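Local atomic coordinates of hydrolase, alpha/beta hydrolase FOLD family (Staphylococcus aureus, PDB entry 2XMZ), a protein that catalyses the lyase step of menaquinone biosynthesis that forms 2-succinyl-6-hydroxy-2,4-cyclohexadiene-1-carboxylate, on an alpha/beta hydrolase fold. Residues Gly24-Ser29 with Ala143-Phe148; Val96-Ala101 with Pro201-Ile206; Leu162-Glu167 with Ile247-Ser252. One frame throughout, in Å; residues are numbered along the deposited sequence.

Contact 1. Residues Gly24-Ser29 with Ala143-Phe148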
loop_
_atom_site.group_PDB
_atom_site.type_symbol
_atom_site.label_atom_id
_atom_site.label_comp_id
_atom_site.label_asym_id
_atom_site.label_seq_id
_atom_site.Cartn_x
_atom_site.Cartn_y
_atom_site.Cartn_z
ATOM N N GLY A 24 -0.235 3.465 -2.466
ATOM C CA GLY A 24 -1.488 3.863 -1.833
ATOM C C GLY A 24 -2.447 4.545 -2.815
ATOM O O GLY A 24 -2.117 4.736 -3.995
ATOM N N PHE A 25 -3.618 4.899 -2.312
ATOM C CA PHE A 25 -4.667 5.560 -3.068
ATOM C C PHE A 25 -4.199 6.896 -3.641
ATOM O O PHE A 25 -3.435 7.631 -2.990
ATOM C CB PHE A 25 -5.898 5.761 -2.182
ATOM C CG PHE A 25 -7.034 6.435 -2.899
ATOM C CD1 PHE A 25 -7.698 5.773 -3.932
ATOM C CD2 PHE A 25 -7.431 7.717 -2.554
ATOM C CE1 PHE A 25 -8.738 6.370 -4.606
ATOM C CE2 PHE A 25 -8.487 8.343 -3.224
ATOM C CZ PHE A 25 -9.147 7.669 -4.258
ATOM N N LEU A 26 -4.649 7.214 -4.849
ATOM C CA LEU A 26 -4.363 8.512 -5.480
ATOM C C LEU A 26 -2.873 8.686 -5.742
ATOM O O LEU A 26 -2.323 9.791 -5.649
ATOM C CB LEU A 26 -4.851 9.679 -4.610
ATOM C CG LEU A 26 -6.053 10.585 -4.899
ATOM C CD1 LEU A 26 -5.905 11.881 -4.090
ATOM C CD2 LEU A 26 -6.269 10.916 -6.357
ATOM N N SER A 27 -2.210 7.590 -6.061
ATOM C CA SER A 27 -0.769 7.594 -6.208
ATOM C C SER A 27 -0.479 6.414 -7.085
ATOM O O SER A 27 -1.402 5.815 -7.630
ATOM C CB SER A 27 -0.101 7.434 -4.834
ATOM O OG SER A 27 1.310 7.291 -4.944
ATOM N N ASP A 28 0.798 6.097 -7.273
ATOM C CA ASP A 28 1.149 4.916 -8.018
ATOM C C ASP A 28 2.573 4.539 -7.647
ATOM O O ASP A 28 3.161 5.087 -6.690
ATOM C CB ASP A 28 0.949 5.106 -9.550
ATOM C CG ASP A 28 1.656 6.322 -10.104
ATOM O OD1 ASP A 28 0.988 7.179 -10.733
ATOM O OD2 ASP A 28 2.883 6.443 -9.951
ATOM N N SER A 29 3.135 3.643 -8.444
ATOM C CA SER A 29 4.463 3.103 -8.182
ATOM C C SER A 29 5.569 4.149 -8.149
ATOM O O SER A 29 6.628 3.897 -7.572
ATOM C CB SER A 29 4.791 2.049 -9.211
ATOM O OG SER A 29 3.969 0.912 -8.969
ATOM N N ALA A 143 -16.630 16.630 -10.136
ATOM C CA ALA A 143 -15.815 17.842 -9.973
ATOM C C ALA A 143 -14.358 17.744 -10.470
ATOM O O ALA A 143 -13.672 18.767 -10.598
ATOM C CB ALA A 143 -15.877 18.349 -8.524
ATOM N N GLY A 144 -13.887 16.530 -10.744
ATOM C CA GLY A 144 -12.565 16.331 -11.361
ATOM C C GLY A 144 -11.414 16.119 -10.389
ATOM O O GLY A 144 -11.602 16.153 -9.171
ATOM N N ILE A 145 -10.209 15.929 -10.923
ATOM C CA ILE A 145 -9.073 15.532 -10.080
ATOM C C ILE A 145 -8.571 16.690 -9.222
ATOM O O ILE A 145 -8.368 16.520 -8.026
ATOM C CB ILE A 145 -7.905 14.871 -10.890
ATOM C CG1 ILE A 145 -6.930 14.141 -9.955
ATOM C CG2 ILE A 145 -7.151 15.890 -11.757
ATOM C CD1 ILE A 145 -7.571 13.057 -9.119
ATOM N N GLU A 146 -8.413 17.869 -9.824
ATOM C CA GLU A 146 -7.771 18.990 -9.152
ATOM C C GLU A 146 -8.492 19.394 -7.861
ATOM O O GLU A 146 -7.861 19.521 -6.812
ATOM C CB GLU A 146 -7.591 20.191 -10.099
ATOM C CG GLU A 146 -6.719 21.309 -9.507
ATOM C CD GLU A 146 -6.335 22.370 -10.525
ATOM O OE1 GLU A 146 -6.337 22.063 -11.736
ATOM O OE2 GLU A 146 -6.038 23.513 -10.118
ATOM N N LEU A 147 -9.809 19.562 -7.935
ATOM C CA LEU A 147 -10.592 19.994 -6.778
ATOM C C LEU A 147 -10.566 18.918 -5.681
ATOM O O LEU A 147 -10.446 19.223 -4.497
ATOM C CB LEU A 147 -12.021 20.376 -7.196
ATOM C CG LEU A 147 -12.161 21.601 -8.140
ATOM C CD1 LEU A 147 -13.555 21.688 -8.753
ATOM C CD2 LEU A 147 -11.771 22.952 -7.506
ATOM N N PHE A 148 -10.636 17.656 -6.090
ATOM C CA PHE A 148 -10.521 16.552 -5.137
ATOM C C PHE A 148 -9.199 16.569 -4.385
ATOM O O PHE A 148 -9.180 16.452 -3.154
ATOM C CB PHE A 148 -10.736 15.201 -5.823
ATOM C CG PHE A 148 -10.767 14.058 -4.869
ATOM C CD1 PHE A 148 -11.949 13.714 -4.208
ATOM C CD2 PHE A 148 -9.603 13.341 -4.594
ATOM C CE1 PHE A 148 -11.973 12.671 -3.307
ATOM C CE2 PHE A 148 -9.621 12.289 -3.689
ATOM C CZ PHE A 148 -10.814 11.953 -3.047
#
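Leu26 lays its two methyls against helix 145-152, CD1 on the ring of Phe148 and CD2 on the end of Ile145. Leu26 CD1 reaches Phe148 CE2 at 3.8 Å and CD2 of the same ring at 4.0 Å, meeting the ring at its edge and in its plane rather than over a face. The other branch, Leu26 CD2, lies 3.7 Å from Ile145 CD1, the two side chains running antiparallel alongside one another. Ile145 reaches this far because its CG1 stands opposite the backbone N (chi1 -165°), which brings CD1 up to the leucine methyl. Phe25 adds a looser touch: its CE2 is 4.1 Å from Phe148 CE2, which lies near the plane of the Phe25 ring. Phe148 also meets the ring of Trp152 with planes at about 25°, and Phe25 meets the same indole edge-to-face. Met184 of helix 181-191 touches both Phe25 and Leu26.

The loop 24-29 follows strand 17-22 of the core sheet, whereas helix 145-152 belongs to the helical region inserted between strands 110-114 and 210-215, the cap of this alpha/beta hydrolase. Gly144 joins helix 123-143 to helix 145-152, with positive phi (93°) and the N-cap position of the second helix. Across this junction the two segments meet through carbon atoms alone, so cap and core loop are joined here by dispersion and the hydrophobic effect, without a directional polar bond.

Contact 2. Residues Val96-Ala101 with Pro201-Ile206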
loop_
_atom_site.group_PDB
_atom_site.type_symbol
_atom_site.label_atom_id
_atom_site.label_comp_id
_atom_site.label_asym_id
_atom_site.label_seq_id
_atom_site.Cartn_x
_atom_site.Cartn_y
_atom_site.Cartn_z
ATOM N N VAL A 96 -4.501 -4.361 0.342
ATOM C CA VAL A 96 -4.301 -5.377 -0.664
ATOM C C VAL A 96 -3.255 -6.419 -0.202
ATOM O O VAL A 96 -3.478 -7.619 -0.371
ATOM C CB VAL A 96 -3.939 -4.751 -2.029
ATOM C CG1 VAL A 96 -3.575 -5.829 -3.054
ATOM C CG2 VAL A 96 -5.098 -3.906 -2.524
ATOM N N ALA A 97 -2.159 -5.983 0.410
ATOM C CA ALA A 97 -1.124 -6.930 0.816
ATOM C C ALA A 97 -1.622 -7.839 1.927
ATOM O O ALA A 97 -1.328 -9.041 1.951
ATOM C CB ALA A 97 0.174 -6.207 1.232
ATOM N N LEU A 98 -2.408 -7.291 2.851
ATOM C CA LEU A 98 -2.995 -8.153 3.898
ATOM C C LEU A 98 -3.961 -9.168 3.292
ATOM O O LEU A 98 -3.913 -10.355 3.618
ATOM C CB LEU A 98 -3.739 -7.292 4.934
ATOM C CG LEU A 98 -2.860 -6.706 6.045
ATOM C CD1 LEU A 98 -3.628 -5.618 6.801
ATOM C CD2 LEU A 98 -2.439 -7.772 7.000
ATOM N N TYR A 99 -4.817 -8.705 2.372
ATOM C CA TYR A 99 -5.768 -9.596 1.719
ATOM C C TYR A 99 -5.011 -10.684 0.995
ATOM O O TYR A 99 -5.391 -11.881 1.041
ATOM C CB TYR A 99 -6.699 -8.832 0.760
ATOM C CG TYR A 99 -7.822 -9.701 0.238
ATOM C CD1 TYR A 99 -9.040 -9.752 0.896
ATOM C CD2 TYR A 99 -7.650 -10.493 -0.895
ATOM C CE1 TYR A 99 -10.090 -10.560 0.437
ATOM C CE2 TYR A 99 -8.698 -11.323 -1.368
ATOM C CZ TYR A 99 -9.906 -11.345 -0.688
ATOM O OH TYR A 99 -10.943 -12.138 -1.128
ATOM N N TYR A 100 -3.923 -10.291 0.346
ATOM C CA TYR A 100 -3.159 -11.229 -0.419
ATOM C C TYR A 100 -2.423 -12.226 0.467
ATOM O O TYR A 100 -2.359 -13.396 0.123
ATOM C CB TYR A 100 -2.169 -10.560 -1.380
ATOM C CG TYR A 100 -1.705 -11.548 -2.416
ATOM C CD1 TYR A 100 -2.440 -11.752 -3.591
ATOM C CD2 TYR A 100 -0.562 -12.334 -2.202
ATOM C CE1 TYR A 100 -2.018 -12.685 -4.535
ATOM C CE2 TYR A 100 -0.139 -13.245 -3.124
ATOM C CZ TYR A 100 -0.883 -13.426 -4.293
ATOM O OH TYR A 100 -0.458 -14.348 -5.210
ATOM N N ALA A 101 -1.876 -11.763 1.589
ATOM C CA ALA A 101 -1.206 -12.661 2.547
ATOM C C ALA A 101 -2.140 -13.749 3.033
ATOM O O ALA A 101 -1.695 -14.852 3.334
ATOM C CB ALA A 101 -0.636 -11.880 3.754
ATOM N N PRO A 201 -10.133 -10.845 12.036
ATOM C CA PRO A 201 -10.115 -12.220 12.564
ATOM C C PRO A 201 -9.265 -13.231 11.761
ATOM O O PRO A 201 -9.050 -14.341 12.228
ATOM C CB PRO A 201 -11.594 -12.622 12.568
ATOM C CG PRO A 201 -12.226 -11.781 11.534
ATOM C CD PRO A 201 -11.452 -10.494 11.468
ATOM N N ARG A 202 -8.764 -12.827 10.595
ATOM C CA ARG A 202 -7.914 -13.684 9.754
ATOM C C ARG A 202 -6.428 -13.317 9.860
ATOM O O ARG A 202 -5.599 -13.963 9.253
ATOM C CB ARG A 202 -8.376 -13.636 8.281
ATOM C CG ARG A 202 -9.726 -14.350 7.992
ATOM C CD ARG A 202 -9.703 -15.031 6.604
ATOM N NE ARG A 202 -11.007 -15.532 6.165
ATOM C CZ ARG A 202 -11.510 -16.732 6.464
ATOM N NH1 ARG A 202 -12.711 -17.077 6.004
ATOM N NH2 ARG A 202 -10.825 -17.599 7.220
ATOM N N LEU A 203 -6.091 -12.268 10.621
ATOM C CA LEU A 203 -4.675 -11.869 10.811
ATOM C C LEU A 203 -3.804 -12.968 11.410
ATOM O O LEU A 203 -2.612 -13.067 11.084
ATOM C CB LEU A 203 -4.558 -10.616 11.696
ATOM C CG LEU A 203 -5.097 -9.313 11.105
ATOM C CD1 LEU A 203 -4.805 -8.160 12.064
ATOM C CD2 LEU A 203 -4.518 -9.054 9.684
ATOM N N LYS A 204 -4.396 -13.765 12.303
ATOM C CA LYS A 204 -3.705 -14.884 12.918
ATOM C C LYS A 204 -3.325 -15.974 11.913
ATOM O O LYS A 204 -2.474 -16.797 12.199
ATOM C CB LYS A 204 -4.504 -15.484 14.095
ATOM C CG LYS A 204 -5.855 -16.061 13.738
ATOM C CD LYS A 204 -6.557 -16.528 15.006
ATOM C CE LYS A 204 -8.043 -16.370 14.904
ATOM N NZ LYS A 204 -8.608 -17.229 13.832
ATOM N N GLU A 205 -3.930 -15.947 10.728
ATOM C CA GLU A 205 -3.612 -16.917 9.700
ATOM C C GLU A 205 -2.303 -16.578 9.016
ATOM O O GLU A 205 -1.725 -17.416 8.365
ATOM C CB GLU A 205 -4.715 -16.964 8.647
ATOM C CG GLU A 205 -6.114 -17.106 9.228
ATOM C CD GLU A 205 -7.126 -17.418 8.151
ATOM O OE1 GLU A 205 -8.326 -17.501 8.465
ATOM O OE2 GLU A 205 -6.715 -17.556 6.980
ATOM N N ILE A 206 -1.838 -15.345 9.154
ATOM C CA ILE A 206 -0.637 -14.895 8.443
ATOM C C ILE A 206 0.566 -15.393 9.226
ATOM O O ILE A 206 0.849 -14.865 10.277
ATOM C CB ILE A 206 -0.605 -13.330 8.332
ATOM C CG1 ILE A 206 -1.794 -12.823 7.521
ATOM C CG2 ILE A 206 0.723 -12.835 7.699
ATOM C CD1 ILE A 206 -1.854 -11.318 7.484
HETATM O O HOH W 1 -2.297 -16.751 5.326
#
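Helix 92-103 of this alpha/beta hydrolase follows the probable nucleophile elbow, and its flank is met here by the turn 201-206 that leads from the helical cap back to the core sheet. Leu98 is shared by two partners: its CD2 methyl lies 3.6 Å from Leu203 CD2 and also 3.6 Å from Ile206 CD1. The Leu98 and Leu203 side chains meet at a slant, while those of Leu98 and Ile206 lie roughly perpendicular. Ile206 extends along chi1 -62° and chi2 176°, CG1 lying opposite the carbonyl carbon, and this straight reach brings CD1 to 4.0 Å from Ala101 CB as well.

Beside the apolar patch a water bridges the two backbones, donating to Ala101 O at 2.8 Å and to Glu205 O at 3.2 Å. Within the turn, Arg202 NH2 and Glu205 OE1 form a salt bridge of 2.8 Å; the oxygen uses its syn lone pair and lies in the guanidinium plane, with an N-H...O angle of 159°.

Strand 110-114 packs against the contact, its Leu111 touching Ala101 and Ile206 and its Leu113 touching Leu98. Pro118 from the loop after that strand packs on Leu98 and Leu203, and helix 66-77 meets helix 92-103 through Val96, Tyr99 and Tyr100.

Contact 3. Residues Leu162-Glu167 with Ile247-Ser252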
loop_
_atom_site.group_PDB
_atom_site.type_symbol
_atom_site.label_atom_id
_atom_site.label_comp_id
_atom_site.label_asym_id
_atom_site.label_seq_id
_atom_site.Cartn_x
_atom_site.Cartn_y
_atom_site.Cartn_z
ATOM N N LEU A 162 2.375 18.990 5.349
ATOM C CA LEU A 162 2.450 20.444 5.162
ATOM C C LEU A 162 3.809 20.980 5.611
ATOM O O LEU A 162 4.189 22.118 5.303
ATOM C CB LEU A 162 1.322 21.152 5.922
ATOM C CG LEU A 162 -0.111 20.762 5.556
ATOM C CD1 LEU A 162 -1.051 21.125 6.705
ATOM C CD2 LEU A 162 -0.570 21.409 4.236
ATOM N N GLU A 163 4.537 20.121 6.314
ATOM C CA GLU A 163 5.861 20.424 6.818
ATOM C C GLU A 163 6.996 19.922 5.907
ATOM O O GLU A 163 8.168 20.212 6.159
ATOM C CB GLU A 163 6.013 19.844 8.233
ATOM C CG GLU A 163 5.306 20.664 9.315
ATOM C CD GLU A 163 6.020 21.965 9.602
ATOM O OE1 GLU A 163 5.880 22.933 8.811
ATOM O OE2 GLU A 163 6.730 22.022 10.629
ATOM N N LEU A 164 6.653 19.178 4.862
ATOM C CA LEU A 164 7.657 18.606 3.959
ATOM C C LEU A 164 8.314 19.662 3.080
ATOM O O LEU A 164 7.761 20.753 2.919
ATOM C CB LEU A 164 7.040 17.493 3.099
ATOM C CG LEU A 164 6.738 16.223 3.897
ATOM C CD1 LEU A 164 5.927 15.234 3.089
ATOM C CD2 LEU A 164 8.010 15.578 4.483
ATOM N N PRO A 165 9.508 19.353 2.525
ATOM C CA PRO A 165 10.133 20.309 1.629
ATOM C C PRO A 165 9.230 20.497 0.416
ATOM O O PRO A 165 8.570 19.550 -0.015
ATOM C CB PRO A 165 11.445 19.620 1.224
ATOM C CG PRO A 165 11.693 18.604 2.283
ATOM C CD PRO A 165 10.316 18.125 2.647
ATOM N N VAL A 166 9.203 21.717 -0.115
ATOM C CA VAL A 166 8.284 22.069 -1.203
ATOM C C VAL A 166 8.367 21.128 -2.426
ATOM O O VAL A 166 7.341 20.837 -3.048
ATOM C CB VAL A 166 8.378 23.582 -1.558
ATOM C CG1 VAL A 166 9.775 23.966 -2.070
ATOM C CG2 VAL A 166 7.295 23.975 -2.543
ATOM N N GLU A 167 9.566 20.613 -2.723
ATOM C CA GLU A 167 9.763 19.665 -3.831
ATOM C C GLU A 167 8.944 18.413 -3.608
ATOM O O GLU A 167 8.335 17.882 -4.536
ATOM C CB GLU A 167 11.215 19.187 -3.965
ATOM C CG GLU A 167 12.269 20.144 -3.585
ATOM C CD GLU A 167 12.556 20.165 -2.120
ATOM O OE1 GLU A 167 13.222 19.226 -1.621
ATOM O OE2 GLU A 167 12.130 21.145 -1.480
ATOM N N ILE A 247 5.190 7.502 5.700
ATOM C CA ILE A 247 6.536 7.409 6.253
ATOM C C ILE A 247 7.600 7.341 5.153
ATOM O O ILE A 247 8.605 8.047 5.229
ATOM C CB ILE A 247 6.723 6.159 7.124
ATOM C CG1 ILE A 247 5.582 5.983 8.133
ATOM C CG2 ILE A 247 8.092 6.227 7.845
ATOM C CD1 ILE A 247 5.535 4.568 8.735
ATOM N N HIS A 248 7.375 6.523 4.126
ATOM C CA HIS A 248 8.404 6.321 3.078
ATOM C C HIS A 248 8.760 7.605 2.341
ATOM O O HIS A 248 9.772 7.679 1.631
ATOM C CB HIS A 248 8.044 5.159 2.121
ATOM C CG HIS A 248 6.872 5.407 1.220
ATOM N ND1 HIS A 248 5.623 4.886 1.463
ATOM C CD2 HIS A 248 6.781 6.060 0.036
ATOM C CE1 HIS A 248 4.795 5.253 0.499
ATOM N NE2 HIS A 248 5.481 5.951 -0.391
ATOM N N VAL A 249 7.929 8.625 2.508
ATOM C CA VAL A 249 8.216 9.938 1.911
ATOM C C VAL A 249 8.779 10.947 2.928
ATOM O O VAL A 249 9.562 11.824 2.564
ATOM C CB VAL A 249 6.950 10.514 1.247
ATOM C CG1 VAL A 249 7.138 11.959 0.898
ATOM C CG2 VAL A 249 6.636 9.746 -0.014
ATOM N N GLU A 250 8.360 10.834 4.188
ATOM C CA GLU A 250 8.678 11.852 5.189
ATOM C C GLU A 250 10.036 11.589 5.824
ATOM O O GLU A 250 10.765 12.532 6.146
ATOM C CB GLU A 250 7.587 11.932 6.266
ATOM C CG GLU A 250 6.226 12.322 5.717
ATOM C CD GLU A 250 5.252 12.784 6.791
ATOM O OE1 GLU A 250 5.601 12.758 7.995
ATOM O OE2 GLU A 250 4.119 13.166 6.414
ATOM N N ASP A 251 10.358 10.302 6.006
ATOM C CA ASP A 251 11.693 9.871 6.405
ATOM C C ASP A 251 12.105 8.645 5.590
ATOM O O ASP A 251 12.051 7.501 6.089
ATOM C CB ASP A 251 11.736 9.542 7.889
ATOM C CG ASP A 251 13.156 9.522 8.434
ATOM O OD1 ASP A 251 14.114 9.458 7.620
ATOM O OD2 ASP A 251 13.307 9.583 9.677
ATOM N N SER A 252 12.506 8.897 4.345
ATOM C CA SER A 252 12.857 7.842 3.388
ATOM C C SER A 252 14.023 6.981 3.860
ATOM O O SER A 252 14.021 5.772 3.663
ATOM C CB SER A 252 13.146 8.415 1.985
ATOM O OG SER A 252 12.042 9.129 1.459
#
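Leu164 turns CG opposite its carbonyl carbon (chi1 -72°) and extends on through chi2 171°, placing both methyls against the short helix 247-250; Glu250 has its CG placed likewise (chi1 -62°) and runs on extended. The contact joins the cap of the alpha/beta hydrolase fold, just ahead of helix 166-177, to the core segment just after His245 of the probable catalytic triad. Leu164 CD2 rests 3.9 Å from Glu250 CA and equally far from Glu250 CG, so it sits against the aliphatic base of the glutamate, the long axes of the two side chains set nearly square to each other. Leu164 CD1 lies 3.9 Å from Glu250 CG, and it also reaches Val249 CG1, at 4.1 Å.

Val249 is further packed by Ile168 and Ile172 of helix 166-177. Asp251 leads into helix 252-266 from the N-cap position. The carboxylate of Glu250 is engaged beyond the leucine, and two bonds help fix the rotation of its end: OE2 bonds to Ser160 OG and OE1 to Gly244 N.

How the contacts relate
Contacts 1 and 3 both tie the helical cap to the core, contact 1 at loop 24-29 and contact 3 at the short helix 247-250; their cap sides are helix 145-152 and the residues just ahead of helix 166-177, the next helix in the chain. Their centres lie about 18 Å apart and their nearest atoms about 6 Å. Contact 2 is on the opposite side of the chain's centre from both, its centre about 27 Å from that of contact 1 and about 29 Å from that of contact 3. Phe25 of contact 1 and Glu250 of contact 3 are close to, but not in contact with, the probable triad Ser91-His245-Asp218, while the helix of contact 2 starts right after Ser91.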